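Local coordinates for protein leucine aminopeptidase 2 (Saccharomyces cerevisiae, PDB 2XPZ) that removes N-terminal residues, preferentially from di- and tripeptides, as a zinc aminopeptidase of the M1 family, and has low epoxide hydrolase activity in vitro, at residues A[128-133]-A[617-622]; A[34-39]-A[168-173]. All blocks are in the same frame, centred on the assembly; numbering follows the deposited sequence.

Contact 1. Residues A[128-133]-A[617-622]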
ATOM      1  N   GLN A 128     -13.714  -6.540   5.073  1.00 32.37           N
ATOM      2  CA  GLN A 128     -14.457  -6.086   3.903  1.00 29.41           C
ATOM      3  C   GLN A 128     -15.231  -7.250   3.317  1.00 25.02           C
ATOM      4  O   GLN A 128     -14.647  -8.259   2.937  1.00 22.37           O
ATOM      5  CB  GLN A 128     -13.512  -5.541   2.829  1.00 30.08           C
ATOM      6  CG  GLN A 128     -12.645  -4.404   3.265  1.00 25.74           C
ATOM      7  CD  GLN A 128     -13.462  -3.289   3.829  1.00 34.02           C
ATOM      8  OE1 GLN A 128     -14.628  -3.116   3.470  1.00 40.04           O
ATOM      9  NE2 GLN A 128     -12.867  -2.521   4.727  1.00 38.42           N
ATOM     10  N   TRP A 129     -16.547  -7.116   3.238  1.00 29.84           N
ATOM     11  CA  TRP A 129     -17.358  -8.204   2.727  1.00 27.64           C
ATOM     12  C   TRP A 129     -17.882  -7.849   1.352  1.00 29.74           C
ATOM     13  O   TRP A 129     -18.338  -6.733   1.102  1.00 26.59           O
ATOM     14  CB  TRP A 129     -18.506  -8.543   3.679  1.00 26.75           C
ATOM     15  CG  TRP A 129     -18.025  -8.981   5.019  1.00 23.03           C
ATOM     16  CD1 TRP A 129     -17.690  -8.181   6.066  1.00 26.75           C
ATOM     17  CD2 TRP A 129     -17.815 -10.329   5.459  1.00 22.60           C
ATOM     18  NE1 TRP A 129     -17.277  -8.942   7.130  1.00 23.69           N
ATOM     19  CE2 TRP A 129     -17.347 -10.264   6.784  1.00 18.17           C
ATOM     20  CE3 TRP A 129     -17.979 -11.581   4.862  1.00 26.92           C
ATOM     21  CZ2 TRP A 129     -17.041 -11.408   7.521  1.00 15.87           C
ATOM     22  CZ3 TRP A 129     -17.675 -12.714   5.603  1.00 24.69           C
ATOM     23  CH2 TRP A 129     -17.213 -12.619   6.914  1.00 18.46           C
ATOM     24  N   LEU A 130     -17.787  -8.814   0.453  1.00 31.82           N
ATOM     25  CA  LEU A 130     -18.337  -8.681  -0.882  1.00 27.18           C
ATOM     26  C   LEU A 130     -19.338  -9.799  -1.068  1.00 25.44           C
ATOM     27  O   LEU A 130     -19.058 -10.935  -0.714  1.00 23.92           O
ATOM     28  CB  LEU A 130     -17.203  -8.760  -1.914  1.00 27.74           C
ATOM     29  CG  LEU A 130     -16.146  -7.670  -1.674  1.00 30.92           C
ATOM     30  CD1 LEU A 130     -15.027  -7.784  -2.666  1.00 32.91           C
ATOM     31  CD2 LEU A 130     -16.797  -6.298  -1.740  1.00 32.01           C
ATOM     32  N   ASN A 131     -20.519  -9.481  -1.584  1.00 28.22           N
ATOM     33  CA  ASN A 131     -21.493 -10.529  -1.884  1.00 36.29           C
ATOM     34  C   ASN A 131     -21.161 -11.214  -3.220  1.00 37.31           C
ATOM     35  O   ASN A 131     -20.070 -11.042  -3.761  1.00 34.40           O
ATOM     36  CB  ASN A 131     -22.927  -9.992  -1.842  1.00 35.66           C
ATOM     37  CG  ASN A 131     -23.159  -8.903  -2.846  1.00 32.45           C
ATOM     38  OD1 ASN A 131     -22.665  -8.989  -3.957  1.00 25.10           O
ATOM     39  ND2 ASN A 131     -23.881  -7.847  -2.454  1.00 36.64           N
ATOM     40  N   SER A 132     -22.090 -11.990  -3.750  1.00 42.87           N
ATOM     41  CA  SER A 132     -21.824 -12.825  -4.918  1.00 44.26           C
ATOM     42  C   SER A 132     -21.960 -12.056  -6.256  1.00 44.47           C
ATOM     43  O   SER A 132     -21.512 -12.523  -7.317  1.00 44.60           O
ATOM     44  CB  SER A 132     -22.792 -14.003  -4.887  1.00 48.77           C
ATOM     45  OG  SER A 132     -22.528 -14.910  -5.921  1.00 57.43           O
ATOM     46  N   LYS A 133     -22.584 -10.882  -6.194  1.00 43.01           N
ATOM     47  CA  LYS A 133     -22.717  -9.977  -7.330  1.00 37.44           C
ATOM     48  C   LYS A 133     -21.417  -9.189  -7.517  1.00 35.24           C
ATOM     49  O   LYS A 133     -21.173  -8.604  -8.578  1.00 38.47           O
ATOM     50  CB  LYS A 133     -23.871  -9.008  -7.050  1.00 44.74           C
ATOM     51  CG  LYS A 133     -25.104  -9.168  -7.937  1.00 48.71           C
ATOM     52  CD  LYS A 133     -26.074  -7.997  -7.771  1.00 48.71           C
ATOM     53  CE  LYS A 133     -26.474  -7.786  -6.312  1.00 46.45           C
ATOM     54  NZ  LYS A 133     -27.274  -6.541  -6.109  1.00 43.23           N
ATOM     55  N   THR A 617     -22.257  -3.833  -8.021  1.00 46.45           N
ATOM     56  CA  THR A 617     -21.138  -4.760  -8.302  1.00 40.36           C
ATOM     57  C   THR A 617     -19.793  -4.294  -7.743  1.00 34.33           C
ATOM     58  O   THR A 617     -18.854  -5.084  -7.647  1.00 33.04           O
ATOM     59  CB  THR A 617     -20.927  -5.058  -9.815  1.00 27.64           C
ATOM     60  OG1 THR A 617     -20.591  -3.852 -10.513  1.00 28.71           O
ATOM     61  CG2 THR A 617     -22.163  -5.696 -10.434  1.00 33.59           C
ATOM     62  N   TYR A 618     -19.700  -3.011  -7.398  1.00 32.11           N
ATOM     63  CA  TYR A 618     -18.490  -2.465  -6.784  1.00 32.23           C
ATOM     64  C   TYR A 618     -18.501  -2.719  -5.288  1.00 38.70           C
ATOM     65  O   TYR A 618     -19.517  -3.108  -4.715  1.00 42.66           O
ATOM     66  CB  TYR A 618     -18.368  -0.959  -7.029  1.00 26.93           C
ATOM     67  CG  TYR A 618     -18.491  -0.560  -8.477  1.00 30.55           C
ATOM     68  CD1 TYR A 618     -17.522  -0.929  -9.406  1.00 34.02           C
ATOM     69  CD2 TYR A 618     -19.571   0.188  -8.918  1.00 31.71           C
ATOM     70  CE1 TYR A 618     -17.632  -0.568 -10.735  1.00 32.35           C
ATOM     71  CE2 TYR A 618     -19.691   0.555 -10.245  1.00 36.30           C
ATOM     72  CZ  TYR A 618     -18.723   0.173 -11.147  1.00 34.85           C
ATOM     73  OH  TYR A 618     -18.851   0.546 -12.462  1.00 41.51           O
ATOM     74  N   HIS A 619     -17.361  -2.500  -4.652  1.00 37.88           N
ATOM     75  CA  HIS A 619     -17.295  -2.588  -3.210  1.00 27.32           C
ATOM     76  C   HIS A 619     -18.200  -1.503  -2.646  1.00 37.02           C
ATOM     77  O   HIS A 619     -18.165  -0.368  -3.114  1.00 43.96           O
ATOM     78  CB  HIS A 619     -15.864  -2.378  -2.750  1.00 20.04           C
ATOM     79  CG  HIS A 619     -15.685  -2.460  -1.270  1.00 22.78           C
ATOM     80  ND1 HIS A 619     -16.103  -1.447  -0.415  1.00 27.06           N
ATOM     81  CD2 HIS A 619     -15.137  -3.405  -0.488  1.00 27.68           C
ATOM     82  CE1 HIS A 619     -15.817  -1.787   0.819  1.00 34.69           C
ATOM     83  NE2 HIS A 619     -15.229  -2.971   0.817  1.00 37.51           N
ATOM     84  N   PRO A 620     -19.024  -1.850  -1.648  1.00 46.55           N
ATOM     85  CA  PRO A 620     -20.016  -0.921  -1.104  1.00 43.23           C
ATOM     86  C   PRO A 620     -19.463   0.485  -0.934  1.00 39.35           C
ATOM     87  O   PRO A 620     -20.146   1.454  -1.258  1.00 30.29           O
ATOM     88  CB  PRO A 620     -20.356  -1.545   0.246  1.00 46.70           C
ATOM     89  CG  PRO A 620     -20.208  -3.008   0.006  1.00 48.72           C
ATOM     90  CD  PRO A 620     -19.038  -3.142  -0.937  1.00 54.20           C
ATOM     91  N   ILE A 621     -18.233   0.594  -0.447  1.00 46.60           N
ATOM     92  CA  ILE A 621     -17.593   1.900  -0.309  1.00 49.84           C
ATOM     93  C   ILE A 621     -17.372   2.584  -1.648  1.00 47.05           C
ATOM     94  O   ILE A 621     -17.582   3.787  -1.778  1.00 47.59           O
ATOM     95  CB  ILE A 621     -16.253   1.802   0.422  1.00 50.43           C
ATOM     96  CG1 ILE A 621     -16.509   1.755   1.925  1.00 56.67           C
ATOM     97  CG2 ILE A 621     -15.365   2.995   0.067  1.00 45.44           C
ATOM     98  CD1 ILE A 621     -17.592   2.724   2.374  1.00 58.13           C
ATOM     99  N   CYS A 622     -16.935   1.807  -2.632  1.00 43.57           N
ATOM    100  CA  CYS A 622     -16.732   2.316  -3.975  1.00 43.44           C
ATOM    101  C   CYS A 622     -18.030   2.910  -4.502  1.00 44.89           C
ATOM    102  O   CYS A 622     -18.023   3.966  -5.128  1.00 44.42           O
ATOM    103  CB  CYS A 622     -16.239   1.202  -4.894  1.00 46.15           C
ATOM    104  SG  CYS A 622     -15.547   1.778  -6.451  1.00 43.08           S
TER
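Leu130 and His619 face each other with CA atoms 6.6 Å apart. The backbones come nearer at Lys133 and Thr617, with CA atoms 5.5 Å apart. The end-to-end directions of 128-133 and of 617-620 differ by 152°, so the two run roughly antiparallel. No backbone hydrogen bond joins them. His619 NE2 donates to Gln128 OE1 at 2.7 Å. The amide oxygen lies in the imidazole plane, but NE2 sits 43° out of the carbonyl plane, and the bond is bent. Gln128 is bent at chi2 (-54°), which curls its amide to the ring edge. His619 is also the N-cap of helix 620-629: its ND1 accepts from Ile621 N at 3.0 Å. The ring thus ties the start of this C-terminal helix to edge strand 127-130 of the N-terminal domain. Both ring nitrogens are engaged, which fixes the ring's rotation. Leu130 CD2 packs obliquely against His619 CD2 at 3.6 Å and reaches Pro620 CD at 4.0 Å. A leucine at His619 would probably leave Gln128 OE1 without this donor and Ile621 N without its cap. Gln128 also touches Tyr273 of the substrate-binding site.

Contact 2. Residues A[34-39]-A[168-173]; sequences DLNLSV and TASIES
Leu35 and Ala169 are paired in two parallel strands, 34-39 and 168-172, whose axes approach to 4.5 Å at an angle of 14°. The backbones are joined by five hydrogen bonds. Leu35 N donates to Thr168 O, and Leu35 O accepts from Ser170 N. Leu37 does the same between Ser170 O and Glu172 N. Val39 N closes the series on Glu172 O at 2.6 Å. Ala169 CA and Ile171 CA add C-H...O contacts to Leu35 O and Leu37 O.

Polar side chains meet on the face of Asn36, Ser38, Ser170 and Glu172. Ser38 OG donates to Glu172 OE1 at 2.8 Å, nearly in line with the carboxylate C-O bond. Ser38 OG and Glu172 CG both lie anti to their backbone N (chi1 -163° in each), and the Glu172 chain then bends at chi2, which brings OE1 to the hydroxyl. A water bridges Asp34 OD1 and Ser170 OG, but Asp34 OD1 is modelled too close to Thr168 CG2, so its exact place is doubtful.

The apolar contacts lie on the other face, that of Leu35, Leu37, Ala169 and Ile171. Leu37 and Ile171 lie side by side, pointing the same way, with Leu37 CD1 4.1 Å from Ile171 CG1. Ile171 CG2 also meets Val39 CG2 at 3.9 Å. Phe179 and Val177 of strand 177-179 touch Ile171 on this face.

Strands 45-56 and 193-199 flank the pair. This is the parallel junction within the large, otherwise antiparallel sheet of the M1 N-terminal domain.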
ATOM      1  N   ASP A  34      -2.292 -16.525  19.167  1.00 23.58           N
ATOM      2  CA  ASP A  34      -2.985 -17.601  18.464  1.00 28.71           C
ATOM      3  C   ASP A  34      -4.423 -17.183  18.171  1.00 25.36           C
ATOM      4  O   ASP A  34      -5.137 -16.728  19.061  1.00 26.95           O
ATOM      5  CB  ASP A  34      -2.960 -18.900  19.284  1.00 33.63           C
ATOM      6  CG  ASP A  34      -3.561 -20.084  18.534  1.00 43.70           C
ATOM      7  OD1 ASP A  34      -2.903 -20.602  17.613  1.00 46.61           O
ATOM      8  OD2 ASP A  34      -4.690 -20.511  18.863  1.00 49.83           O
ATOM      9  N   LEU A  35      -4.832 -17.322  16.915  1.00 24.61           N
ATOM     10  CA  LEU A  35      -6.180 -16.961  16.494  1.00 25.17           C
ATOM     11  C   LEU A  35      -6.984 -18.215  16.115  1.00 23.07           C
ATOM     12  O   LEU A  35      -6.579 -18.969  15.233  1.00 23.47           O
ATOM     13  CB  LEU A  35      -6.118 -15.985  15.313  1.00 25.87           C
ATOM     14  CG  LEU A  35      -5.514 -14.593  15.534  1.00 25.22           C
ATOM     15  CD1 LEU A  35      -5.126 -13.976  14.197  1.00 21.01           C
ATOM     16  CD2 LEU A  35      -6.460 -13.675  16.306  1.00  5.29           C
ATOM     17  N   ASN A  36      -8.102 -18.456  16.798  1.00 25.73           N
ATOM     18  CA  ASN A  36      -9.008 -19.539  16.411  1.00 24.79           C
ATOM     19  C   ASN A  36     -10.320 -18.955  15.948  1.00 25.55           C
ATOM     20  O   ASN A  36     -11.212 -18.685  16.749  1.00 31.32           O
ATOM     21  CB  ASN A  36      -9.242 -20.537  17.540  1.00 27.53           C
ATOM     22  CG  ASN A  36      -9.758 -21.862  17.034  1.00 34.69           C
ATOM     23  OD1 ASN A  36      -9.145 -22.489  16.172  1.00 43.84           O
ATOM     24  ND2 ASN A  36     -10.894 -22.293  17.557  1.00 36.65           N
ATOM     25  N   LEU A  37     -10.416 -18.764  14.637  1.00 23.53           N
ATOM     26  CA  LEU A  37     -11.476 -17.974  14.024  1.00 20.31           C
ATOM     27  C   LEU A  37     -12.383 -18.799  13.111  1.00 22.97           C
ATOM     28  O   LEU A  37     -11.965 -19.791  12.516  1.00 22.62           O
ATOM     29  CB  LEU A  37     -10.858 -16.827  13.227  1.00 22.86           C
ATOM     30  CG  LEU A  37      -9.806 -15.996  13.949  1.00 20.68           C
ATOM     31  CD1 LEU A  37      -8.941 -15.284  12.930  1.00 20.84           C
ATOM     32  CD2 LEU A  37     -10.476 -15.017  14.896  1.00 15.57           C
ATOM     33  N   SER A  38     -13.626 -18.361  12.997  1.00 22.06           N
ATOM     34  CA  SER A  38     -14.609 -19.025  12.159  1.00 29.91           C
ATOM     35  C   SER A  38     -15.282 -17.964  11.278  1.00 35.31           C
ATOM     36  O   SER A  38     -15.891 -17.013  11.788  1.00 36.56           O
ATOM     37  CB  SER A  38     -15.649 -19.746  13.030  1.00 25.93           C
ATOM     38  OG  SER A  38     -16.392 -20.709  12.299  1.00 28.71           O
ATOM     39  N   VAL A  39     -15.160 -18.129   9.960  1.00 29.03           N
ATOM     40  CA  VAL A  39     -15.737 -17.208   8.990  1.00 34.06           C
ATOM     41  C   VAL A  39     -17.189 -17.574   8.663  1.00 36.79           C
ATOM     42  O   VAL A  39     -17.480 -18.661   8.153  1.00 32.70           O
ATOM     43  CB  VAL A  39     -14.882 -17.158   7.688  1.00 25.37           C
ATOM     44  CG1 VAL A  39     -15.570 -16.345   6.608  1.00 13.98           C
ATOM     45  CG2 VAL A  39     -13.527 -16.561   7.981  1.00 27.45           C
ATOM     46  N   THR A 168      -0.055 -18.111  15.069  1.00 25.09           N
ATOM     47  CA  THR A 168      -0.458 -19.423  14.653  1.00 25.79           C
ATOM     48  C   THR A 168      -1.964 -19.204  14.501  1.00 25.90           C
ATOM     49  O   THR A 168      -2.554 -18.465  15.271  1.00 21.32           O
ATOM     50  CB  THR A 168       0.103 -20.508  15.676  1.00 17.62           C
ATOM     51  OG1 THR A 168      -0.121 -21.837  15.203  1.00 26.93           O
ATOM     52  CG2 THR A 168      -0.442 -20.349  17.060  1.00 10.02           C
ATOM     53  N   ALA A 169      -2.578 -19.718  13.444  1.00 28.47           N
ATOM     54  CA  ALA A 169      -3.976 -19.366  13.202  1.00 21.77           C
ATOM     55  C   ALA A 169      -4.777 -20.517  12.625  1.00 23.34           C
ATOM     56  O   ALA A 169      -4.372 -21.123  11.632  1.00 28.21           O
ATOM     57  CB  ALA A 169      -4.078 -18.164  12.278  1.00 26.31           C
ATOM     58  N   SER A 170      -5.920 -20.793  13.249  1.00 19.62           N
ATOM     59  CA  SER A 170      -6.878 -21.786  12.785  1.00 23.28           C
ATOM     60  C   SER A 170      -8.127 -21.057  12.368  1.00 23.53           C
ATOM     61  O   SER A 170      -8.828 -20.500  13.200  1.00 33.32           O
ATOM     62  CB  SER A 170      -7.235 -22.752  13.911  1.00 28.71           C
ATOM     63  OG  SER A 170      -6.164 -23.640  14.157  1.00 37.39           O
ATOM     64  N   ILE A 171      -8.401 -21.059  11.078  1.00 15.75           N
ATOM     65  CA  ILE A 171      -9.546 -20.343  10.552  1.00 22.17           C
ATOM     66  C   ILE A 171     -10.451 -21.323   9.829  1.00 26.53           C
ATOM     67  O   ILE A 171      -9.996 -22.075   8.964  1.00 26.24           O
ATOM     68  CB  ILE A 171      -9.110 -19.218   9.582  1.00 14.73           C
ATOM     69  CG1 ILE A 171      -8.157 -18.266  10.288  1.00 13.78           C
ATOM     70  CG2 ILE A 171     -10.316 -18.469   9.045  1.00  7.81           C
ATOM     71  CD1 ILE A 171      -7.225 -17.577   9.361  1.00 23.10           C
ATOM     72  N   GLU A 172     -11.729 -21.323  10.202  1.00 33.34           N
ATOM     73  CA  GLU A 172     -12.723 -22.193   9.574  1.00 38.23           C
ATOM     74  C   GLU A 172     -13.640 -21.387   8.657  1.00 32.13           C
ATOM     75  O   GLU A 172     -14.008 -20.257   8.970  1.00 32.52           O
ATOM     76  CB  GLU A 172     -13.549 -22.930  10.630  1.00 38.79           C
ATOM     77  CG  GLU A 172     -14.291 -24.134  10.084  1.00 47.07           C
ATOM     78  CD  GLU A 172     -15.750 -24.167  10.484  1.00 56.41           C
ATOM     79  OE1 GLU A 172     -16.220 -23.218  11.149  1.00 53.74           O
ATOM     80  OE2 GLU A 172     -16.431 -25.149  10.125  1.00 63.34           O
ATOM     81  N   SER A 173     -14.004 -21.969   7.521  1.00 25.97           N
ATOM     82  CA  SER A 173     -14.752 -21.237   6.513  1.00 27.92           C
ATOM     83  C   SER A 173     -15.322 -22.233   5.513  1.00 30.21           C
ATOM     84  O   SER A 173     -14.680 -23.226   5.185  1.00 32.16           O
ATOM     85  CB  SER A 173     -13.831 -20.221   5.808  1.00 25.22           C
ATOM     86  OG  SER A 173     -14.548 -19.186   5.144  1.00 25.98           O
TER
HETATM   87  O   HOH W   1      -4.157 -22.739  15.884  1.00 30.81           O

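Overall arrangement
From the N terminus, the chain first lays down 34-39, then 128-133. At 168-173 it returns beside 34-39, and contact 2 closes a loop of 128 residues that contains no helix. Contact 1 closes only near the C terminus, when 617-622 reaches back across 483 residues to 128-133. The segments alternate along the chain, so the two loops cross instead of nesting. Contact 2 joins strands 28-40 and 165-172 within the large sheet of the N-terminal domain, while contact 1 ties that domain to the C-terminal helical region. Their centres are 23 Å apart, yet they touch: Trp129 CH2 of contact 1 packs on Val39 CG1 of contact 2 at 4.1 Å.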